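Local coordinates for conserved hypothetical secreted protein (Helicobacter pylori, PDB 4RNZ), which helps determine cell shape and, as an M23B-family zinc metallopeptidase, probably cleaves peptide bonds in peptidoglycan, at residues Leu4-Leu9 / Ser41-Tyr46; Leu94-Thr99 / Val132-Ile137; Lys182-Ala187 / Lys321-Gly326. All blocks are in the same frame, centred on the assembly; numbering follows the deposited sequence.

Contact 1: Leu4-Leu9 / Ser41-Tyr46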
# COMPACT_ATOMS: atom_id res chain seq x y z
N LEU A 4 -11.30 11.57 -13.24
CA LEU A 4 -10.07 12.18 -13.67
C LEU A 4 -8.88 11.58 -12.95
O LEU A 4 -9.05 10.86 -11.96
CB LEU A 4 -10.12 13.68 -13.37
CG LEU A 4 -11.29 14.45 -14.00
CD1 LEU A 4 -11.32 15.87 -13.46
CD2 LEU A 4 -11.16 14.46 -15.51
N VAL A 5 -7.69 11.90 -13.44
CA VAL A 5 -6.47 11.38 -12.88
C VAL A 5 -5.67 12.49 -12.29
O VAL A 5 -5.41 13.48 -12.94
CB VAL A 5 -5.60 10.75 -13.98
CG1 VAL A 5 -4.41 10.05 -13.34
CG2 VAL A 5 -6.43 9.78 -14.80
N TRP A 6 -5.25 12.33 -11.04
CA TRP A 6 -4.51 13.38 -10.38
C TRP A 6 -3.12 13.40 -10.97
O TRP A 6 -2.57 12.37 -11.37
CB TRP A 6 -4.49 13.15 -8.88
CG TRP A 6 -4.11 14.29 -8.03
CD1 TRP A 6 -2.86 14.63 -7.63
CD2 TRP A 6 -5.00 15.21 -7.38
NE1 TRP A 6 -2.91 15.72 -6.79
CE2 TRP A 6 -4.21 16.09 -6.62
CE3 TRP A 6 -6.40 15.37 -7.38
CZ2 TRP A 6 -4.77 17.12 -5.86
CZ3 TRP A 6 -6.95 16.40 -6.61
CH2 TRP A 6 -6.13 17.26 -5.87
N ASP A 7 -2.54 14.57 -11.06
CA ASP A 7 -1.23 14.67 -11.65
C ASP A 7 -0.18 15.14 -10.67
O ASP A 7 0.46 14.31 -10.03
CB ASP A 7 -1.26 15.60 -12.88
CG ASP A 7 0.04 15.57 -13.67
OD1 ASP A 7 0.89 14.69 -13.41
OD2 ASP A 7 0.22 16.44 -14.55
N LYS A 8 -0.08 16.41 -10.39
CA LYS A 8 1.02 16.93 -9.59
C LYS A 8 0.53 17.96 -8.56
O LYS A 8 1.29 18.35 -7.70
CB LYS A 8 2.20 17.46 -10.41
CG LYS A 8 2.90 16.39 -11.26
CD LYS A 8 3.01 16.79 -12.73
CE LYS A 8 4.05 17.87 -12.98
NZ LYS A 8 5.39 17.46 -12.49
N LEU A 9 -0.73 18.37 -8.62
CA LEU A 9 -1.22 19.34 -7.64
C LEU A 9 -1.14 18.88 -6.17
O LEU A 9 -1.16 17.70 -5.88
CB LEU A 9 -2.64 19.72 -7.99
CG LEU A 9 -2.82 20.42 -9.34
CD1 LEU A 9 -4.28 20.80 -9.54
CD2 LEU A 9 -1.90 21.63 -9.47
N SER A 41 -0.01 11.09 -6.84
CA SER A 41 -0.16 11.35 -8.26
C SER A 41 -0.73 10.09 -8.91
O SER A 41 -0.57 8.97 -8.41
CB SER A 41 1.16 11.79 -8.90
OG SER A 41 2.04 10.71 -9.03
N ASN A 42 -1.44 10.26 -10.00
CA ASN A 42 -2.11 9.13 -10.64
C ASN A 42 -3.30 8.49 -9.95
O ASN A 42 -3.90 7.59 -10.53
CB ASN A 42 -1.11 8.03 -10.99
CG ASN A 42 -0.52 8.24 -12.35
OD1 ASN A 42 0.33 9.11 -12.53
ND2 ASN A 42 -1.00 7.48 -13.32
N VAL A 43 -3.69 8.93 -8.76
CA VAL A 43 -4.97 8.46 -8.22
C VAL A 43 -6.12 8.99 -9.06
O VAL A 43 -6.06 10.10 -9.58
CB VAL A 43 -5.22 8.85 -6.76
CG1 VAL A 43 -4.11 8.29 -5.89
CG2 VAL A 43 -5.40 10.36 -6.60
N THR A 44 -7.17 8.19 -9.18
CA THR A 44 -8.36 8.61 -9.88
C THR A 44 -9.25 9.37 -8.89
O THR A 44 -9.48 8.91 -7.78
CB THR A 44 -9.11 7.40 -10.44
OG1 THR A 44 -8.37 6.90 -11.54
CG2 THR A 44 -10.55 7.78 -10.93
N TYR A 45 -9.72 10.55 -9.28
CA TYR A 45 -10.57 11.34 -8.42
C TYR A 45 -11.79 11.77 -9.21
O TYR A 45 -11.85 11.57 -10.43
CB TYR A 45 -9.83 12.55 -7.82
CG TYR A 45 -9.42 13.63 -8.80
CD1 TYR A 45 -8.39 13.41 -9.74
CD2 TYR A 45 -10.03 14.89 -8.77
CE1 TYR A 45 -8.02 14.41 -10.64
CE2 TYR A 45 -9.66 15.89 -9.67
CZ TYR A 45 -8.66 15.65 -10.60
OH TYR A 45 -8.29 16.64 -11.46
N TYR A 46 -12.73 12.38 -8.51
CA TYR A 46 -14.03 12.70 -9.09
C TYR A 46 -14.41 14.13 -8.78
O TYR A 46 -14.23 14.60 -7.65
CB TYR A 46 -15.11 11.74 -8.58
CG TYR A 46 -14.77 10.28 -8.81
CD1 TYR A 46 -13.98 9.58 -7.89
CD2 TYR A 46 -15.20 9.60 -9.95
CE1 TYR A 46 -13.64 8.25 -8.11
CE2 TYR A 46 -14.88 8.26 -10.16
CZ TYR A 46 -14.10 7.60 -9.23
OH TYR A 46 -13.74 6.28 -9.40
O HOH W 1 -6.47 16.04 -13.07

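Contact 2: Leu94-Thr99 / Val132-Ile137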
# COMPACT_ATOMS: atom_id res chain seq x y z
N LEU A 94 -4.52 -19.34 -12.34
CA LEU A 94 -3.74 -20.58 -12.44
C LEU A 94 -2.87 -20.52 -13.70
O LEU A 94 -3.34 -20.22 -14.80
CB LEU A 94 -4.67 -21.77 -12.53
CG LEU A 94 -5.72 -21.92 -11.44
CD1 LEU A 94 -6.63 -23.09 -11.80
CD2 LEU A 94 -5.09 -22.13 -10.07
N LEU A 95 -1.60 -20.82 -13.54
CA LEU A 95 -0.68 -20.60 -14.64
C LEU A 95 0.35 -21.72 -14.74
O LEU A 95 0.87 -22.18 -13.72
CB LEU A 95 -0.00 -19.26 -14.37
CG LEU A 95 0.78 -18.56 -15.45
CD1 LEU A 95 0.65 -17.07 -15.19
CD2 LEU A 95 2.24 -19.02 -15.43
N SER A 96 0.61 -22.17 -15.97
CA SER A 96 1.75 -23.05 -16.25
C SER A 96 2.80 -22.21 -16.95
O SER A 96 2.53 -21.64 -18.00
CB SER A 96 1.34 -24.24 -17.14
OG SER A 96 2.47 -25.03 -17.46
N LEU A 97 3.99 -22.09 -16.38
CA LEU A 97 5.00 -21.20 -16.94
C LEU A 97 5.42 -21.54 -18.40
O LEU A 97 5.76 -22.67 -18.73
CB LEU A 97 6.23 -21.21 -16.02
CG LEU A 97 7.26 -20.12 -16.26
CD1 LEU A 97 6.70 -18.75 -15.92
CD2 LEU A 97 8.50 -20.39 -15.42
N GLN A 98 5.35 -20.54 -19.27
CA GLN A 98 5.70 -20.66 -20.68
C GLN A 98 6.94 -19.84 -20.99
O GLN A 98 7.82 -20.31 -21.70
CB GLN A 98 4.53 -20.23 -21.56
CG GLN A 98 3.29 -21.09 -21.40
CD GLN A 98 3.63 -22.57 -21.51
OE1 GLN A 98 4.22 -23.01 -22.50
NE2 GLN A 98 3.28 -23.34 -20.49
N THR A 99 6.99 -18.60 -20.50
CA THR A 99 8.13 -17.71 -20.72
C THR A 99 8.92 -17.29 -19.47
O THR A 99 9.90 -17.94 -19.12
CB THR A 99 7.63 -16.47 -21.46
OG1 THR A 99 6.70 -15.75 -20.64
CG2 THR A 99 6.94 -16.86 -22.77
N VAL A 132 11.08 -23.03 -13.87
CA VAL A 132 11.31 -23.34 -15.28
C VAL A 132 10.00 -23.72 -15.96
O VAL A 132 8.98 -23.96 -15.29
CB VAL A 132 12.32 -24.50 -15.44
CG1 VAL A 132 13.62 -24.16 -14.73
CG2 VAL A 132 11.75 -25.81 -14.90
N LYS A 133 10.06 -23.81 -17.28
CA LYS A 133 8.88 -24.09 -18.09
C LYS A 133 8.03 -25.20 -17.51
O LYS A 133 8.54 -26.19 -16.97
CB LYS A 133 9.28 -24.43 -19.54
CG LYS A 133 8.21 -24.04 -20.54
CD LYS A 133 8.69 -24.17 -21.98
CE LYS A 133 7.51 -24.23 -22.94
NZ LYS A 133 7.88 -23.94 -24.36
N ASN A 134 6.72 -24.99 -17.57
CA ASN A 134 5.73 -25.91 -17.00
C ASN A 134 5.66 -25.97 -15.46
O ASN A 134 4.84 -26.70 -14.93
CB ASN A 134 5.86 -27.32 -17.61
CG ASN A 134 5.80 -27.32 -19.15
OD1 ASN A 134 6.52 -28.05 -19.81
ND2 ASN A 134 4.95 -26.48 -19.72
N ASP A 135 6.47 -25.20 -14.75
CA ASP A 135 6.23 -25.02 -13.32
C ASP A 135 4.93 -24.21 -13.12
O ASP A 135 4.53 -23.45 -14.00
CB ASP A 135 7.40 -24.34 -12.64
CG ASP A 135 8.58 -25.27 -12.45
OD1 ASP A 135 8.37 -26.48 -12.46
OD2 ASP A 135 9.71 -24.78 -12.27
N LYS A 136 4.28 -24.41 -11.99
CA LYS A 136 2.99 -23.77 -11.75
C LYS A 136 3.10 -22.51 -10.87
O LYS A 136 3.96 -22.42 -9.98
CB LYS A 136 2.02 -24.75 -11.14
CG LYS A 136 1.87 -26.03 -11.93
CD LYS A 136 0.91 -26.98 -11.23
CE LYS A 136 1.52 -27.62 -9.97
NZ LYS A 136 2.45 -28.76 -10.25
N ILE A 137 2.24 -21.54 -11.18
CA ILE A 137 2.03 -20.35 -10.34
C ILE A 137 0.51 -20.17 -10.19
O ILE A 137 -0.21 -20.14 -11.20
CB ILE A 137 2.64 -19.08 -10.96
CG1 ILE A 137 4.14 -19.25 -11.18
CG2 ILE A 137 2.37 -17.84 -10.07
CD1 ILE A 137 4.80 -18.10 -11.89
O HOH W 2 2.22 -27.19 -14.92

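Contact 3: Lys182-Ala187 / Lys321-Gly326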
# COMPACT_ATOMS: atom_id res chain seq x y z
N LYS A 182 3.05 -22.44 7.83
CA LYS A 182 3.21 -22.70 9.23
C LYS A 182 2.93 -21.46 10.00
O LYS A 182 3.31 -21.36 11.12
CB LYS A 182 4.62 -23.17 9.53
CG LYS A 182 5.00 -24.52 8.97
CD LYS A 182 6.27 -24.98 9.65
CE LYS A 182 6.68 -26.41 9.31
NZ LYS A 182 7.25 -27.14 10.47
N ALA A 183 2.26 -20.51 9.39
CA ALA A 183 1.95 -19.24 10.01
C ALA A 183 3.13 -18.47 10.53
O ALA A 183 3.02 -17.73 11.44
CB ALA A 183 0.93 -19.43 11.09
N GLN A 184 4.25 -18.60 9.88
CA GLN A 184 5.38 -17.72 10.15
C GLN A 184 5.61 -16.75 8.98
O GLN A 184 5.35 -17.06 7.82
CB GLN A 184 6.62 -18.52 10.52
CG GLN A 184 6.98 -19.63 9.58
CD GLN A 184 8.04 -20.54 10.16
OE1 GLN A 184 8.83 -20.13 11.01
NE2 GLN A 184 8.04 -21.80 9.73
N GLU A 185 6.08 -15.55 9.30
CA GLU A 185 6.12 -14.48 8.31
C GLU A 185 7.11 -14.75 7.19
O GLU A 185 8.18 -15.31 7.41
CB GLU A 185 6.44 -13.16 8.97
CG GLU A 185 6.50 -11.97 8.01
CD GLU A 185 6.43 -10.65 8.74
OE1 GLU A 185 6.54 -10.62 9.97
OE2 GLU A 185 6.24 -9.62 8.07
N VAL A 186 6.73 -14.36 5.98
CA VAL A 186 7.63 -14.44 4.84
C VAL A 186 7.61 -13.11 4.12
O VAL A 186 6.66 -12.34 4.25
CB VAL A 186 7.28 -15.59 3.88
CG1 VAL A 186 7.36 -16.94 4.61
CG2 VAL A 186 5.91 -15.38 3.24
N ALA A 187 8.69 -12.85 3.40
CA ALA A 187 8.84 -11.64 2.62
C ALA A 187 8.73 -10.39 3.51
O ALA A 187 8.23 -9.37 3.07
CB ALA A 187 7.81 -11.62 1.51
N LYS A 321 11.60 -12.35 12.58
CA LYS A 321 10.38 -12.74 11.90
C LYS A 321 9.19 -12.98 12.84
O LYS A 321 9.30 -13.62 13.86
CB LYS A 321 10.66 -14.03 11.15
CG LYS A 321 11.28 -13.87 9.78
CD LYS A 321 11.90 -15.17 9.26
CE LYS A 321 13.36 -14.99 8.86
NZ LYS A 321 13.61 -14.85 7.40
N SER A 322 8.03 -12.48 12.46
CA SER A 322 6.84 -12.68 13.21
C SER A 322 6.25 -14.06 12.95
O SER A 322 6.59 -14.74 12.02
CB SER A 322 5.88 -11.55 12.88
OG SER A 322 4.63 -11.63 13.52
N LYS A 323 5.37 -14.46 13.85
CA LYS A 323 4.56 -15.65 13.71
C LYS A 323 3.23 -15.28 14.27
O LYS A 323 3.16 -14.40 15.10
CB LYS A 323 5.06 -16.81 14.55
CG LYS A 323 6.44 -17.30 14.28
CD LYS A 323 6.74 -18.39 15.27
CE LYS A 323 8.11 -18.97 15.07
NZ LYS A 323 8.25 -20.38 15.51
N LEU A 324 2.18 -15.96 13.83
CA LEU A 324 0.87 -15.77 14.39
C LEU A 324 0.74 -16.61 15.64
O LEU A 324 1.35 -17.64 15.73
CB LEU A 324 -0.21 -16.17 13.40
CG LEU A 324 -0.35 -15.41 12.10
CD1 LEU A 324 -1.54 -15.88 11.31
CD2 LEU A 324 -0.45 -13.94 12.37
N HIS A 325 -0.09 -16.16 16.57
CA HIS A 325 -0.32 -16.86 17.82
C HIS A 325 -1.79 -16.90 18.21
O HIS A 325 -2.64 -16.22 17.62
CB HIS A 325 0.45 -16.15 18.93
CG HIS A 325 1.92 -16.12 18.68
ND1 HIS A 325 2.70 -17.25 18.77
CD2 HIS A 325 2.75 -15.12 18.30
CE1 HIS A 325 3.95 -16.95 18.48
NE2 HIS A 325 4.01 -15.66 18.19
N GLY A 326 -2.07 -17.71 19.24
CA GLY A 326 -3.39 -17.77 19.85
C GLY A 326 -4.46 -18.18 18.87
O GLY A 326 -4.24 -19.02 18.00

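Contact 1: Leu4-Leu9 / Ser41-Tyr46
L4 and Y45 form a hydrogen-bonded antiparallel pair, bonded both ways (L4 N to Y45 O 2.9 Å, Y45 N to L4 O 2.8 Å), and V5 faces T44 as the next, non-hydrogen-bonded pair. One extra residue enters 41-46 just before strand 44-49: W6 N donates to V43 O at 2.8 Å, nearly straight at 170°, while W6 O receives N42 N from above its carbonyl plane. W6 is thus opposite both N42 and V43, and N42 takes a positive phi that lets the chain bulge.

The Y45 ring lies between L4 on one face and the edge of W6 on the other. Y45 has CG between its backbone N and carbonyl carbon (chi1 67°), which turns the phenol back over the first strand. L4 CB meets one face of that ring as a CH-pi contact, 4.0 Å from its centroid, and L4 CD1 reaches on toward the hydroxyl end. Over the opposite face comes the CE3-CZ3 edge of W6, a T-shaped pair with centroids 4.9 Å apart and planes at 75°. Farther out, a water bridges Y45 OH and V5 O, donating to the carbonyl.

W6 extends with CG anti to its own N, and its rotation is fixed by NE1, which donates to L9 O at 2.8 Å close to the indole plane. V43 CG2 packs against W6 CB, 3.7 Å away. Beyond the two segments W6 also meets the ring of F14 and I60, and Y45 touches I60 and P61 of the adjacent strand 55-61. On the other side of the sheet V5 CG1 lies alongside the backbone of N42.

The pattern is that of a G1-type beta bulge where the edge strand 2-5 leaves the five-stranded antiparallel sheet of the N-terminal region.

Contact 2: Leu94-Thr99 / Val132-Ile137
L97 lays its CD2 methyl over the carbonyl of V132, 3.6 Å from V132 O, and its CB sits beside D135 O. CG anti to the backbone N (chi1 -167°) sends the isobutyl group across the turn V132-D135, with L131 and D104 also touching it. Its backbone grips the same turn twice: L97 N donates to D135 O and N134 N to L97 O, both 2.8 Å and almost straight at 176°. N134, with phi 70°, and D135 together face L97, a G1 bulge built onto a type II turn.

K133 runs extended, its CG 3.3 Å from L97 O and its CE near Q98 OE1. The Q98 chain bends at chi2, bringing NE2 back to S96 O; that bond, 3.1 Å long, arrives from well above the carbonyl plane. S96 OG abuts N134 CA, and a water that donates to N134 O holds S96 OG only weakly. L95 and I137 pair on the buried face, CB to CB 4.3 Å; I137 N donates to L95 O, while L95 N to I137 O is weak.

D135 N donates to V132 O, the turn's own bond, and D135 OD2 takes V132 N at 2.7 Å. The polar part of the contact is chiefly main-chain hydrogen bonding, which sets the register; the carboxylate probably stiffens the turn, and buried L97 would help shield the bonds.

Contact 3: Lys182-Ala187 / Lys321-Gly326
E185 holds CG anti to its backbone N (chi1 -180°) and stays extended through chi2 (164°), carrying its carboxylate alongside S322, whereas A183 adopts a left-handed backbone (phi 57°) just before Q184. The backbone itself pairs with 321-326 in a short antiparallel register, A183 by L324, Q184 by K323 and E185 by S322. The central pair comes closest, Q184 CA to K323 CA being 4.2 Å, and is flanked by two backbone bonds. L324 N donates to A183 O at 3.1 Å, nearly in line with the carbonyl, and E185 N donates to S322 O at 2.9 Å, tilted from the carbonyl plane.

Around this single bridge the side chains sort by character. A183 CB faces L324 CB at 4.2 Å, and the pair continues into an apolar patch where F332 touches both and L333 of helix 326-348 adds to A183. Q184 CB and K323 CG pass each other at 4.0 Å, an aliphatic touch between two polar chains. K321 sends its CG and CD past E185 O.

The carboxylate of E185 lies beside the S322 backbone: OE1 is 3.1 Å from S322 CB and takes a weak, long bond from S322 N at 3.4 Å. Its stronger partners lie elsewhere, R318 NH1 in a salt bridge with OE1 and H177 ND1 hydrogen-bonded to OE2.

A buried acid in a salt bridge with a guanidinium is probably ionised, so the charge of E185 would be balanced within the fold, while S322 N contributes a modest extra pull on OE1.

From the N terminus, contact 1 closes a largely helical loop between strands 2-5 and 44-49. Contact 2 then closes the three-helix excursion between strands 87-96 and 136-146, and contact 3 brings 182-187 back to 321-326 after 133 residues without a helix, 52 of them in strands. The three follow in series, none nested or crossed, with centres about 28 to 37 Å apart. Contacts 2 and 3 reach the same antiparallel sheet, and helix 326-348, into which contact 3 leads, touches L94 and K136 of contact 2. The zinc site joins two of the loops: E34 comes from the one closed by contact 1, and H219, D223 and H301 from that closed by contact 3.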